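Local coordinates for protein phosphate transporter (Thermotoga maritima MSB8, PDB 6L85) that imports phosphate across the membrane in a sodium-dependent manner, as a bacterial relative of the human SLC20 carriers, at residues Ala33-Val38 with Ala242-Ser247; Val173-Phe178 with Glu236-Arg241; Asn25-Ala30 with Arg39-Ile44. All coordinates share one frame; numbering follows the deposited sequence.

Contact 1 of 3, residues Ala33-Val38 with Ala242-Ser247; sequences ARAITV and AQILTS. With NA (sodium ion), chain S.
Ile244 reaches from helix 231-258 to the loop that follows helix 2-32, and the apolar packing of this contact gathers round it. Its CD1 methyl meets Ile36 CG2 at 3.6 Å, the two branched chains crossing obliquely, while Ile244 CG1 lies 3.9 Å from Ala35 CB. Ile244 CD1 also rests 3.7 Å from the backbone oxygen Ala35 O. Small alanines let the loop come close, and a long branched isoleucine spans what remains between loop and helix.

The loop itself is a compact link between two helices. Arg34, with positive phi, closes helix 2-32 in a Schellman motif and pairs with Glu313 in a salt bridge; Thr37 is the N-cap of helix 38-56.

Polar contacts run along the helix instead. Gln243 binds sodium twice, through its backbone O and its side-chain OE1, each at 2.4 Å, and Ser247 OG, one turn later, adds a third bond of 2.4 Å. With CG tucked in over its own main chain (chi1 80°) and a bend at chi2, the glutamine chain folds back so that both its oxygens face one ion. Thr29 and Asp327 complete the site. At the amide's other end Gln243 NE2 is hydrogen-bonded to Asn320 OD1, and Ala33 CB packs 3.6 Å from Gln243 NE2.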
ATOM      1  N   ALA B  33     -21.438  -2.204  14.181  1.00 53.38           N
ATOM      2  CA  ALA B  33     -22.112  -0.972  13.808  1.00 50.67           C
ATOM      3  C   ALA B  33     -22.790  -1.073  12.440  1.00 51.62           C
ATOM      4  O   ALA B  33     -23.330  -0.076  11.956  1.00 52.19           O
ATOM      5  CB  ALA B  33     -21.109   0.184  13.811  1.00 42.36           C
ATOM      6  N   ARG B  34     -22.742  -2.249  11.812  1.00 47.33           N
ATOM      7  CA  ARG B  34     -23.212  -2.514  10.447  1.00 53.82           C
ATOM      8  C   ARG B  34     -22.578  -1.581   9.411  1.00 52.48           C
ATOM      9  O   ARG B  34     -23.138  -1.375   8.333  1.00 53.20           O
ATOM     10  CB  ARG B  34     -24.751  -2.461  10.338  1.00 53.25           C
ATOM     11  CG  ARG B  34     -25.507  -3.032  11.542  1.00 65.05           C
ATOM     12  CD  ARG B  34     -25.677  -4.552  11.464  1.00 72.57           C
ATOM     13  NE  ARG B  34     -25.793  -5.163  12.796  1.00 80.81           N
ATOM     14  CZ  ARG B  34     -25.218  -6.313  13.168  1.00 79.85           C
ATOM     15  NH1 ARG B  34     -24.463  -7.008  12.318  1.00 71.45           N
ATOM     16  NH2 ARG B  34     -25.396  -6.770  14.403  1.00 81.92           N
ATOM     17  N   ALA B  35     -21.394  -1.031   9.687  1.00 51.32           N
ATOM     18  CA  ALA B  35     -20.718  -0.242   8.659  1.00 46.17           C
ATOM     19  C   ALA B  35     -20.316  -1.103   7.461  1.00 49.91           C
ATOM     20  O   ALA B  35     -20.132  -0.577   6.355  1.00 47.83           O
ATOM     21  CB  ALA B  35     -19.493   0.460   9.240  1.00 40.86           C
ATOM     22  N   ILE B  36     -20.165  -2.417   7.660  1.00 47.21           N
ATOM     23  CA  ILE B  36     -19.828  -3.349   6.590  1.00 43.16           C
ATOM     24  C   ILE B  36     -20.415  -4.705   6.958  1.00 42.94           C
ATOM     25  O   ILE B  36     -20.739  -4.970   8.120  1.00 46.35           O
ATOM     26  CB  ILE B  36     -18.293  -3.477   6.340  1.00 49.62           C
ATOM     27  CG1 ILE B  36     -17.522  -3.820   7.625  1.00 44.46           C
ATOM     28  CG2 ILE B  36     -17.696  -2.219   5.719  1.00 44.70           C
ATOM     29  CD1 ILE B  36     -16.059  -4.065   7.355  1.00 43.81           C
ATOM     30  N   THR B  37     -20.546  -5.574   5.960  1.00 46.54           N
ATOM     31  CA  THR B  37     -20.982  -6.940   6.213  1.00 48.13           C
ATOM     32  C   THR B  37     -19.804  -7.804   6.669  1.00 44.62           C
ATOM     33  O   THR B  37     -18.636  -7.460   6.485  1.00 43.37           O
ATOM     34  CB  THR B  37     -21.606  -7.583   4.961  1.00 46.66           C
ATOM     35  OG1 THR B  37     -20.597  -7.783   3.964  1.00 47.49           O
ATOM     36  CG2 THR B  37     -22.752  -6.737   4.378  1.00 42.30           C
ATOM     37  N   VAL B  38     -20.142  -8.962   7.236  1.00 45.28           N
ATOM     38  CA  VAL B  38     -19.140  -9.947   7.627  1.00 51.55           C
ATOM     39  C   VAL B  38     -18.258 -10.318   6.438  1.00 49.87           C
ATOM     40  O   VAL B  38     -17.029 -10.358   6.548  1.00 46.21           O
ATOM     41  CB  VAL B  38     -19.839 -11.183   8.228  1.00 54.58           C
ATOM     42  CG1 VAL B  38     -18.856 -12.333   8.389  1.00 57.58           C
ATOM     43  CG2 VAL B  38     -20.494 -10.823   9.570  1.00 51.65           C
ATOM     44  N   ALA B 242     -15.568   6.200   8.884  1.00 40.67           N
ATOM     45  CA  ALA B 242     -14.138   6.259   9.189  1.00 43.94           C
ATOM     46  C   ALA B 242     -13.656   5.072  10.026  1.00 43.21           C
ATOM     47  O   ALA B 242     -12.460   4.716   9.984  1.00 40.78           O
ATOM     48  CB  ALA B 242     -13.832   7.571   9.912  1.00 42.21           C
ATOM     49  N   GLN B 243     -14.554   4.450  10.790  1.00 40.45           N
ATOM     50  CA  GLN B 243     -14.146   3.303  11.584  1.00 43.96           C
ATOM     51  C   GLN B 243     -13.927   2.064  10.720  1.00 41.10           C
ATOM     52  O   GLN B 243     -13.328   1.095  11.183  1.00 40.75           O
ATOM     53  CB  GLN B 243     -15.147   3.057  12.728  1.00 40.90           C
ATOM     54  CG  GLN B 243     -16.419   2.329  12.375  1.00 44.64           C
ATOM     55  CD  GLN B 243     -16.831   1.378  13.487  1.00 53.19           C
ATOM     56  OE1 GLN B 243     -16.177   0.357  13.708  1.00 58.73           O
ATOM     57  NE2 GLN B 243     -17.904   1.708  14.201  1.00 51.87           N
ATOM     58  N   ILE B 244     -14.287   2.112   9.442  1.00 43.66           N
ATOM     59  CA  ILE B 244     -13.818   1.087   8.518  1.00 40.50           C
ATOM     60  C   ILE B 244     -12.310   1.218   8.314  1.00 40.30           C
ATOM     61  O   ILE B 244     -11.563   0.225   8.333  1.00 43.10           O
ATOM     62  CB  ILE B 244     -14.586   1.186   7.186  1.00 40.71           C
ATOM     63  CG1 ILE B 244     -16.080   1.043   7.450  1.00 41.94           C
ATOM     64  CG2 ILE B 244     -14.101   0.111   6.171  1.00 40.47           C
ATOM     65  CD1 ILE B 244     -16.954   1.309   6.227  1.00 46.30           C
ATOM     66  N   LEU B 245     -11.841   2.451   8.107  1.00 37.34           N
ATOM     67  CA  LEU B 245     -10.413   2.685   7.953  1.00 41.74           C
ATOM     68  C   LEU B 245      -9.677   2.240   9.204  1.00 43.10           C
ATOM     69  O   LEU B 245      -8.624   1.583   9.142  1.00 34.79           O
ATOM     70  CB  LEU B 245     -10.155   4.173   7.687  1.00 40.50           C
ATOM     71  CG  LEU B 245     -10.696   4.749   6.369  1.00 48.33           C
ATOM     72  CD1 LEU B 245     -10.261   6.205   6.204  1.00 49.64           C
ATOM     73  CD2 LEU B 245     -10.225   3.918   5.186  1.00 53.60           C
ATOM     74  N   THR B 246     -10.229   2.600  10.355  1.00 37.05           N
ATOM     75  CA  THR B 246      -9.565   2.263  11.605  1.00 39.32           C
ATOM     76  C   THR B 246      -9.591   0.744  11.857  1.00 36.96           C
ATOM     77  O   THR B 246      -8.649   0.185  12.443  1.00 37.71           O
ATOM     78  CB  THR B 246     -10.203   3.128  12.709  1.00 42.20           C
ATOM     79  OG1 THR B 246      -9.263   3.331  13.755  1.00 55.93           O
ATOM     80  CG2 THR B 246     -11.485   2.528  13.243  1.00 40.34           C
ATOM     81  N   SER B 247     -10.595   0.036  11.322  1.00 36.07           N
ATOM     82  CA  SER B 247     -10.559  -1.424  11.378  1.00 40.14           C
ATOM     83  C   SER B 247      -9.431  -1.986  10.509  1.00 42.79           C
ATOM     84  O   SER B 247      -8.783  -2.980  10.881  1.00 40.04           O
ATOM     85  CB  SER B 247     -11.902  -1.998  10.934  1.00 41.38           C
ATOM     86  OG  SER B 247     -12.766  -2.157  12.040  1.00 47.75           O
TER
HETATM   87 NA    NA S 504     -13.908  -0.297  13.074  1.00 51.35          NA

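Contact 2 of 3, residues Val173-Phe178 with Glu236-Arg241; sequences VAIPFF and ENVFKR
Ile175 drives its CD1 methyl into the angle between Val238 and Phe239, neighbours on helix 231-258, and this one methyl makes the tight centre of the contact. Val238 CG1 is only 3.4 Å from Ile175 CD1. Against Phe239, Ile175 CD1 sits over the middle of the ring, 3.5 Å from the centroid and 11° off the normal, a CH-pi contact with a ring face. Ile175 CG1 follows at the ring's far end, 3.8 Å from CE1 of Phe239, so that the isoleucine chain slants across the face. The extended outer part of Ile175 (chi2 -160°) carries CD1 forward to the other helix. Isoleucine suits the place because its unbranched outer arm ends in a methyl that can touch Val238 and the Phe239 face at once; phenylalanine offers a flat surface to receive it. The Phe239 ring also meets Phe324 of helix 320-339 edge-to-face.

Away from Ile175 the segments make no further contact. Val173 and Phe177 lie on the surface and do not touch 236-241, and Arg241 is likewise exposed. Glu236 turns to a third helix, where its OE2 is hydrogen-bonded to Ser321 OG. With no hydrogen bond joining the segments, the contact is plain apolar helix-to-helix packing within the helical bundle of this membrane transporter, joining helices 167-194 and 231-258.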
ATOM      1  N   VAL B 173     -12.158  18.159  10.732  1.00 51.34           N
ATOM      2  CA  VAL B 173     -10.748  18.325  11.030  1.00 45.85           C
ATOM      3  C   VAL B 173     -10.204  17.193  11.894  1.00 48.70           C
ATOM      4  O   VAL B 173      -9.051  16.786  11.707  1.00 50.16           O
ATOM      5  CB  VAL B 173     -10.501  19.689  11.713  1.00 49.47           C
ATOM      6  CG1 VAL B 173      -9.082  19.780  12.281  1.00 44.72           C
ATOM      7  CG2 VAL B 173     -10.779  20.830  10.763  1.00 54.75           C
ATOM      8  N   ALA B 174     -10.997  16.672  12.825  1.00 49.07           N
ATOM      9  CA  ALA B 174     -10.455  15.746  13.816  1.00 47.88           C
ATOM     10  C   ALA B 174     -10.346  14.326  13.282  1.00 43.64           C
ATOM     11  O   ALA B 174      -9.436  13.586  13.673  1.00 42.61           O
ATOM     12  CB  ALA B 174     -11.318  15.748  15.079  1.00 43.10           C
ATOM     13  N   ILE B 175     -11.287  13.906  12.444  1.00 41.65           N
ATOM     14  CA  ILE B 175     -11.218  12.552  11.900  1.00 48.90           C
ATOM     15  C   ILE B 175     -10.045  12.463  10.921  1.00 47.58           C
ATOM     16  O   ILE B 175      -9.256  11.500  11.000  1.00 49.23           O
ATOM     17  CB  ILE B 175     -12.565  12.165  11.268  1.00 52.23           C
ATOM     18  CG1 ILE B 175     -13.619  12.077  12.372  1.00 50.73           C
ATOM     19  CG2 ILE B 175     -12.449  10.888  10.409  1.00 49.79           C
ATOM     20  CD1 ILE B 175     -14.824  11.286  12.007  1.00 51.36           C
ATOM     21  N   PRO B 176      -9.871  13.429   9.998  1.00 46.78           N
ATOM     22  CA  PRO B 176      -8.654  13.409   9.167  1.00 44.03           C
ATOM     23  C   PRO B 176      -7.383  13.438   9.979  1.00 47.31           C
ATOM     24  O   PRO B 176      -6.395  12.786   9.605  1.00 47.82           O
ATOM     25  CB  PRO B 176      -8.800  14.672   8.305  1.00 46.99           C
ATOM     26  CG  PRO B 176     -10.251  14.829   8.158  1.00 44.61           C
ATOM     27  CD  PRO B 176     -10.811  14.461   9.515  1.00 46.31           C
ATOM     28  N   PHE B 177      -7.374  14.169  11.094  1.00 43.95           N
ATOM     29  CA  PHE B 177      -6.165  14.191  11.900  1.00 44.01           C
ATOM     30  C   PHE B 177      -5.798  12.787  12.384  1.00 42.29           C
ATOM     31  O   PHE B 177      -4.634  12.388  12.319  1.00 41.33           O
ATOM     32  CB  PHE B 177      -6.320  15.135  13.083  1.00 40.19           C
ATOM     33  CG  PHE B 177      -5.202  15.025  14.049  1.00 44.03           C
ATOM     34  CD1 PHE B 177      -3.983  15.633  13.780  1.00 47.25           C
ATOM     35  CD2 PHE B 177      -5.336  14.262  15.197  1.00 43.44           C
ATOM     36  CE1 PHE B 177      -2.927  15.506  14.657  1.00 48.64           C
ATOM     37  CE2 PHE B 177      -4.286  14.122  16.072  1.00 44.51           C
ATOM     38  CZ  PHE B 177      -3.078  14.750  15.809  1.00 48.52           C
ATOM     39  N   PHE B 178      -6.770  12.013  12.855  1.00 40.32           N
ATOM     40  CA  PHE B 178      -6.404  10.707  13.391  1.00 40.79           C
ATOM     41  C   PHE B 178      -6.058   9.707  12.287  1.00 39.76           C
ATOM     42  O   PHE B 178      -5.140   8.896  12.463  1.00 39.47           O
ATOM     43  CB  PHE B 178      -7.518  10.171  14.296  1.00 40.86           C
ATOM     44  CG  PHE B 178      -7.529  10.795  15.665  1.00 42.63           C
ATOM     45  CD1 PHE B 178      -6.623  10.390  16.636  1.00 44.86           C
ATOM     46  CD2 PHE B 178      -8.446  11.793  15.978  1.00 44.62           C
ATOM     47  CE1 PHE B 178      -6.623  10.967  17.902  1.00 51.21           C
ATOM     48  CE2 PHE B 178      -8.456  12.388  17.236  1.00 44.53           C
ATOM     49  CZ  PHE B 178      -7.548  11.970  18.207  1.00 48.48           C
ATOM     50  N   GLU B 236     -21.919  11.011  13.877  1.00 46.82           N
ATOM     51  CA  GLU B 236     -21.814   9.566  14.030  1.00 46.64           C
ATOM     52  C   GLU B 236     -21.792   8.867  12.685  1.00 47.51           C
ATOM     53  O   GLU B 236     -21.159   7.817  12.555  1.00 45.61           O
ATOM     54  CB  GLU B 236     -22.945   9.023  14.896  1.00 40.56           C
ATOM     55  CG  GLU B 236     -22.722   9.354  16.369  1.00 49.63           C
ATOM     56  CD  GLU B 236     -21.517   8.619  16.984  1.00 54.71           C
ATOM     57  OE1 GLU B 236     -21.367   7.400  16.735  1.00 54.16           O
ATOM     58  OE2 GLU B 236     -20.738   9.255  17.735  1.00 54.51           O
ATOM     59  N   ASN B 237     -22.454   9.435  11.675  1.00 46.39           N
ATOM     60  CA  ASN B 237     -22.408   8.850  10.342  1.00 44.36           C
ATOM     61  C   ASN B 237     -20.992   8.919   9.763  1.00 43.97           C
ATOM     62  O   ASN B 237     -20.491   7.949   9.170  1.00 46.22           O
ATOM     63  CB  ASN B 237     -23.411   9.582   9.458  1.00 45.42           C
ATOM     64  CG  ASN B 237     -23.559   8.947   8.114  1.00 53.45           C
ATOM     65  OD1 ASN B 237     -23.965   7.784   8.011  1.00 55.07           O
ATOM     66  ND2 ASN B 237     -23.209   9.689   7.065  1.00 53.39           N
ATOM     67  N   VAL B 238     -20.318  10.048   9.978  1.00 40.68           N
ATOM     68  CA  VAL B 238     -18.935  10.186   9.534  1.00 47.94           C
ATOM     69  C   VAL B 238     -18.020   9.218  10.290  1.00 50.06           C
ATOM     70  O   VAL B 238     -17.165   8.552   9.689  1.00 43.28           O
ATOM     71  CB  VAL B 238     -18.492  11.655   9.685  1.00 49.95           C
ATOM     72  CG1 VAL B 238     -17.020  11.784   9.488  1.00 55.49           C
ATOM     73  CG2 VAL B 238     -19.208  12.500   8.658  1.00 51.55           C
ATOM     74  N   PHE B 239     -18.184   9.112  11.615  1.00 44.08           N
ATOM     75  CA  PHE B 239     -17.406   8.124  12.354  1.00 43.98           C
ATOM     76  C   PHE B 239     -17.712   6.713  11.883  1.00 44.84           C
ATOM     77  O   PHE B 239     -16.822   5.854  11.878  1.00 39.78           O
ATOM     78  CB  PHE B 239     -17.664   8.231  13.854  1.00 44.20           C
ATOM     79  CG  PHE B 239     -16.799   9.231  14.533  1.00 43.41           C
ATOM     80  CD1 PHE B 239     -15.439   9.007  14.682  1.00 42.35           C
ATOM     81  CD2 PHE B 239     -17.335  10.413  15.004  1.00 47.99           C
ATOM     82  CE1 PHE B 239     -14.637   9.945  15.315  1.00 42.56           C
ATOM     83  CE2 PHE B 239     -16.536  11.350  15.643  1.00 47.99           C
ATOM     84  CZ  PHE B 239     -15.189  11.120  15.793  1.00 47.56           C
ATOM     85  N   LYS B 240     -18.957   6.457  11.477  1.00 44.50           N
ATOM     86  CA  LYS B 240     -19.343   5.128  11.020  1.00 47.36           C
ATOM     87  C   LYS B 240     -18.565   4.732   9.780  1.00 46.90           C
ATOM     88  O   LYS B 240     -18.177   3.568   9.619  1.00 44.78           O
ATOM     89  CB  LYS B 240     -20.835   5.094  10.721  1.00 42.63           C
ATOM     90  CG  LYS B 240     -21.292   3.816  10.081  1.00 48.17           C
ATOM     91  CD  LYS B 240     -22.737   3.917   9.666  1.00 51.94           C
ATOM     92  CE  LYS B 240     -23.408   2.568   9.723  1.00 55.41           C
ATOM     93  NZ  LYS B 240     -24.795   2.675   9.190  1.00 60.92           N
ATOM     94  N   ARG B 241     -18.355   5.684   8.879  1.00 44.47           N
ATOM     95  CA  ARG B 241     -17.558   5.349   7.708  1.00 44.68           C
ATOM     96  C   ARG B 241     -16.064   5.292   8.036  1.00 45.77           C
ATOM     97  O   ARG B 241     -15.360   4.403   7.547  1.00 42.99           O
ATOM     98  CB  ARG B 241     -17.856   6.328   6.579  1.00 54.28           C
ATOM     99  CG  ARG B 241     -19.313   6.216   6.062  1.00 61.66           C
ATOM    100  CD  ARG B 241     -19.500   4.993   5.148  1.00 63.47           C
ATOM    101  NE  ARG B 241     -18.400   4.853   4.191  1.00 71.61           N
ATOM    102  CZ  ARG B 241     -18.260   3.830   3.345  1.00 77.81           C
ATOM    103  NH1 ARG B 241     -19.152   2.844   3.335  1.00 73.07           N
ATOM    104  NH2 ARG B 241     -17.222   3.788   2.509  1.00 75.35           N
TER

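Contact 3 of 3, residues Asn25-Ala30 with Arg39-Ile44; sequences NSMATA and RQAALI. With NA (sodium ion), chain S.
Met27 leaves its helix with CG beside the backbone N (chi1 -68°), bends again at chi2 (-62°) and then runs out straight through the sulfur, a course that lays the chain along Ala41 and delivers its methyl to Ile44. Its root is the closely packed part: Met27 CB stands 3.8 Å from Ala41 CB, and Met27 CG is equally near that methyl. Farther out, Met27 CE lies 3.7 Å from Ala41 O and 3.9 Å from Ile44 CG2, the methionine and isoleucine side chains crossing at about a right angle. Alanine keeps the helices close, with CA atoms of Met27 and Ala41 6.1 Å apart, while the flexible, unbranched methionine follows the surface of the next turn. Met308 of helix 304-311 packs on both Met27 and Ala41.

Thr29 looks elsewhere. Its OG1, wedged above its own peptide backbone by a chi1 of 50°, binds sodium at 2.6 Å, an ion shared with Gln243, Ser247 and Asp327. Leu43, which points away from 25-30, packs on Val216 of the second subunit. The contact joins two consecutive helices, 2-32 and 38-56, linked by a short loop, the first of which contributes a ligand to a sodium site of the transporter.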
ATOM      1  N   ASN B  25     -10.984  -9.225  16.336  1.00 34.52           N
ATOM      2  CA  ASN B  25     -10.277  -8.154  17.050  1.00 40.63           C
ATOM      3  C   ASN B  25     -10.181  -6.875  16.220  1.00 40.37           C
ATOM      4  O   ASN B  25     -10.007  -5.782  16.778  1.00 40.51           O
ATOM      5  CB  ASN B  25      -8.845  -8.571  17.433  1.00 37.28           C
ATOM      6  CG  ASN B  25      -8.774  -9.822  18.316  1.00 39.64           C
ATOM      7  OD1 ASN B  25      -9.787 -10.443  18.667  1.00 36.94           O
ATOM      8  ND2 ASN B  25      -7.547 -10.203  18.662  1.00 37.81           N
ATOM      9  N   SER B  26     -10.187  -6.992  14.897  1.00 38.69           N
ATOM     10  CA  SER B  26     -10.125  -5.800  14.063  1.00 42.02           C
ATOM     11  C   SER B  26     -11.465  -5.427  13.452  1.00 36.64           C
ATOM     12  O   SER B  26     -11.751  -4.234  13.325  1.00 37.53           O
ATOM     13  CB  SER B  26      -9.096  -5.975  12.938  1.00 39.59           C
ATOM     14  OG  SER B  26      -9.467  -7.005  12.050  1.00 38.59           O
ATOM     15  N   MET B  27     -12.306  -6.407  13.103  1.00 33.84           N
ATOM     16  CA  MET B  27     -13.501  -6.109  12.319  1.00 41.03           C
ATOM     17  C   MET B  27     -14.810  -6.108  13.111  1.00 43.31           C
ATOM     18  O   MET B  27     -15.823  -5.677  12.555  1.00 42.22           O
ATOM     19  CB  MET B  27     -13.633  -7.097  11.144  1.00 40.99           C
ATOM     20  CG  MET B  27     -12.544  -6.922  10.068  1.00 40.54           C
ATOM     21  SD  MET B  27     -12.569  -5.283   9.268  1.00 49.67           S
ATOM     22  CE  MET B  27     -11.104  -5.386   8.254  1.00 45.61           C
ATOM     23  N   ALA B  28     -14.838  -6.560  14.375  1.00 44.53           N
ATOM     24  CA  ALA B  28     -16.111  -6.625  15.089  1.00 45.45           C
ATOM     25  C   ALA B  28     -16.707  -5.239  15.319  1.00 44.87           C
ATOM     26  O   ALA B  28     -17.925  -5.095  15.307  1.00 45.76           O
ATOM     27  CB  ALA B  28     -15.942  -7.359  16.422  1.00 48.08           C
ATOM     28  N   THR B  29     -15.882  -4.213  15.534  1.00 41.62           N
ATOM     29  CA  THR B  29     -16.420  -2.861  15.665  1.00 43.81           C
ATOM     30  C   THR B  29     -17.189  -2.453  14.408  1.00 47.73           C
ATOM     31  O   THR B  29     -18.333  -1.990  14.492  1.00 45.26           O
ATOM     32  CB  THR B  29     -15.294  -1.862  15.953  1.00 43.15           C
ATOM     33  OG1 THR B  29     -14.237  -2.051  15.007  1.00 48.22           O
ATOM     34  CG2 THR B  29     -14.725  -2.062  17.374  1.00 45.22           C
ATOM     35  N   ALA B  30     -16.574  -2.630  13.229  1.00 42.63           N
ATOM     36  CA  ALA B  30     -17.189  -2.219  11.969  1.00 48.02           C
ATOM     37  C   ALA B  30     -18.399  -3.082  11.635  1.00 43.85           C
ATOM     38  O   ALA B  30     -19.398  -2.578  11.118  1.00 43.17           O
ATOM     39  CB  ALA B  30     -16.162  -2.281  10.821  1.00 41.70           C
ATOM     40  N   ARG B  39     -18.875 -10.579   5.284  1.00 51.88           N
ATOM     41  CA  ARG B  39     -18.138 -10.991   4.091  1.00 51.94           C
ATOM     42  C   ARG B  39     -17.175  -9.902   3.620  1.00 48.54           C
ATOM     43  O   ARG B  39     -16.013 -10.183   3.273  1.00 47.33           O
ATOM     44  CB  ARG B  39     -19.134 -11.353   2.986  1.00 48.31           C
ATOM     45  CG  ARG B  39     -18.566 -11.341   1.572  1.00 54.21           C
ATOM     46  CD  ARG B  39     -17.434 -12.354   1.395  1.00 59.23           C
ATOM     47  NE  ARG B  39     -17.903 -13.723   1.187  1.00 66.90           N
ATOM     48  CZ  ARG B  39     -18.234 -14.232   0.004  1.00 71.89           C
ATOM     49  NH1 ARG B  39     -18.149 -13.482  -1.094  1.00 69.72           N
ATOM     50  NH2 ARG B  39     -18.647 -15.492  -0.080  1.00 71.09           N
ATOM     51  N   GLN B  40     -17.641  -8.652   3.590  1.00 43.86           N
ATOM     52  CA  GLN B  40     -16.756  -7.549   3.234  1.00 44.61           C
ATOM     53  C   GLN B  40     -15.624  -7.431   4.241  1.00 42.84           C
ATOM     54  O   GLN B  40     -14.462  -7.229   3.866  1.00 43.95           O
ATOM     55  CB  GLN B  40     -17.541  -6.237   3.165  1.00 46.42           C
ATOM     56  CG  GLN B  40     -18.681  -6.222   2.158  1.00 50.77           C
ATOM     57  CD  GLN B  40     -19.463  -4.923   2.197  1.00 50.70           C
ATOM     58  OE1 GLN B  40     -19.897  -4.465   3.255  1.00 48.91           O
ATOM     59  NE2 GLN B  40     -19.636  -4.314   1.033  1.00 53.43           N
ATOM     60  N   ALA B  41     -15.968  -7.500   5.534  1.00 45.69           N
ATOM     61  CA  ALA B  41     -14.963  -7.436   6.589  1.00 44.70           C
ATOM     62  C   ALA B  41     -13.889  -8.486   6.362  1.00 40.62           C
ATOM     63  O   ALA B  41     -12.694  -8.197   6.480  1.00 39.99           O
ATOM     64  CB  ALA B  41     -15.617  -7.621   7.961  1.00 38.11           C
ATOM     65  N   ALA B  42     -14.302  -9.697   5.979  1.00 37.76           N
ATOM     66  CA  ALA B  42     -13.341 -10.771   5.753  1.00 40.95           C
ATOM     67  C   ALA B  42     -12.415 -10.456   4.578  1.00 40.70           C
ATOM     68  O   ALA B  42     -11.201 -10.662   4.671  1.00 39.34           O
ATOM     69  CB  ALA B  42     -14.076 -12.094   5.541  1.00 37.48           C
ATOM     70  N   LEU B  43     -12.961  -9.943   3.466  1.00 42.18           N
ATOM     71  CA  LEU B  43     -12.107  -9.668   2.299  1.00 40.81           C
ATOM     72  C   LEU B  43     -11.101  -8.549   2.584  1.00 37.79           C
ATOM     73  O   LEU B  43      -9.894  -8.647   2.239  1.00 37.59           O
ATOM     74  CB  LEU B  43     -12.980  -9.322   1.088  1.00 40.20           C
ATOM     75  CG  LEU B  43     -13.879 -10.464   0.606  1.00 45.24           C
ATOM     76  CD1 LEU B  43     -14.949  -9.997  -0.425  1.00 41.07           C
ATOM     77  CD2 LEU B  43     -13.053 -11.617   0.060  1.00 39.06           C
ATOM     78  N   ILE B  44     -11.581  -7.477   3.223  1.00 32.25           N
ATOM     79  CA  ILE B  44     -10.689  -6.391   3.615  1.00 39.30           C
ATOM     80  C   ILE B  44      -9.583  -6.919   4.521  1.00 37.90           C
ATOM     81  O   ILE B  44      -8.389  -6.646   4.300  1.00 37.76           O
ATOM     82  CB  ILE B  44     -11.472  -5.260   4.306  1.00 41.56           C
ATOM     83  CG1 ILE B  44     -12.609  -4.757   3.425  1.00 45.53           C
ATOM     84  CG2 ILE B  44     -10.537  -4.114   4.664  1.00 43.05           C
ATOM     85  CD1 ILE B  44     -13.446  -3.688   4.084  1.00 43.51           C
TER
HETATM   86 NA    NA S 504     -13.908  -0.297  13.074  1.00 51.35          NA

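How the contacts relate
From the N terminus, contact 3 comes first, closing the short turn between helices 2-32 and 38-56. The loop within that turn supplies the first segment of contact 1, whose second segment lies some 200 residues on, so contacts 1 and 3 cross along the chain. Contact 2, between helices 167-194 and 231-258, is nested inside the long loop closed by contact 1 and follows contact 3 in series. Contacts 1 and 3 share one sodium ion and meet directly, with Ser247 OG hydrogen-bonded to Ser26 O. Helix 231-258 serves both contacts 1 and 2, tying the loop between the first two helices to helix 167-194; Ala242 CB packs on Ile175 CG2 between them.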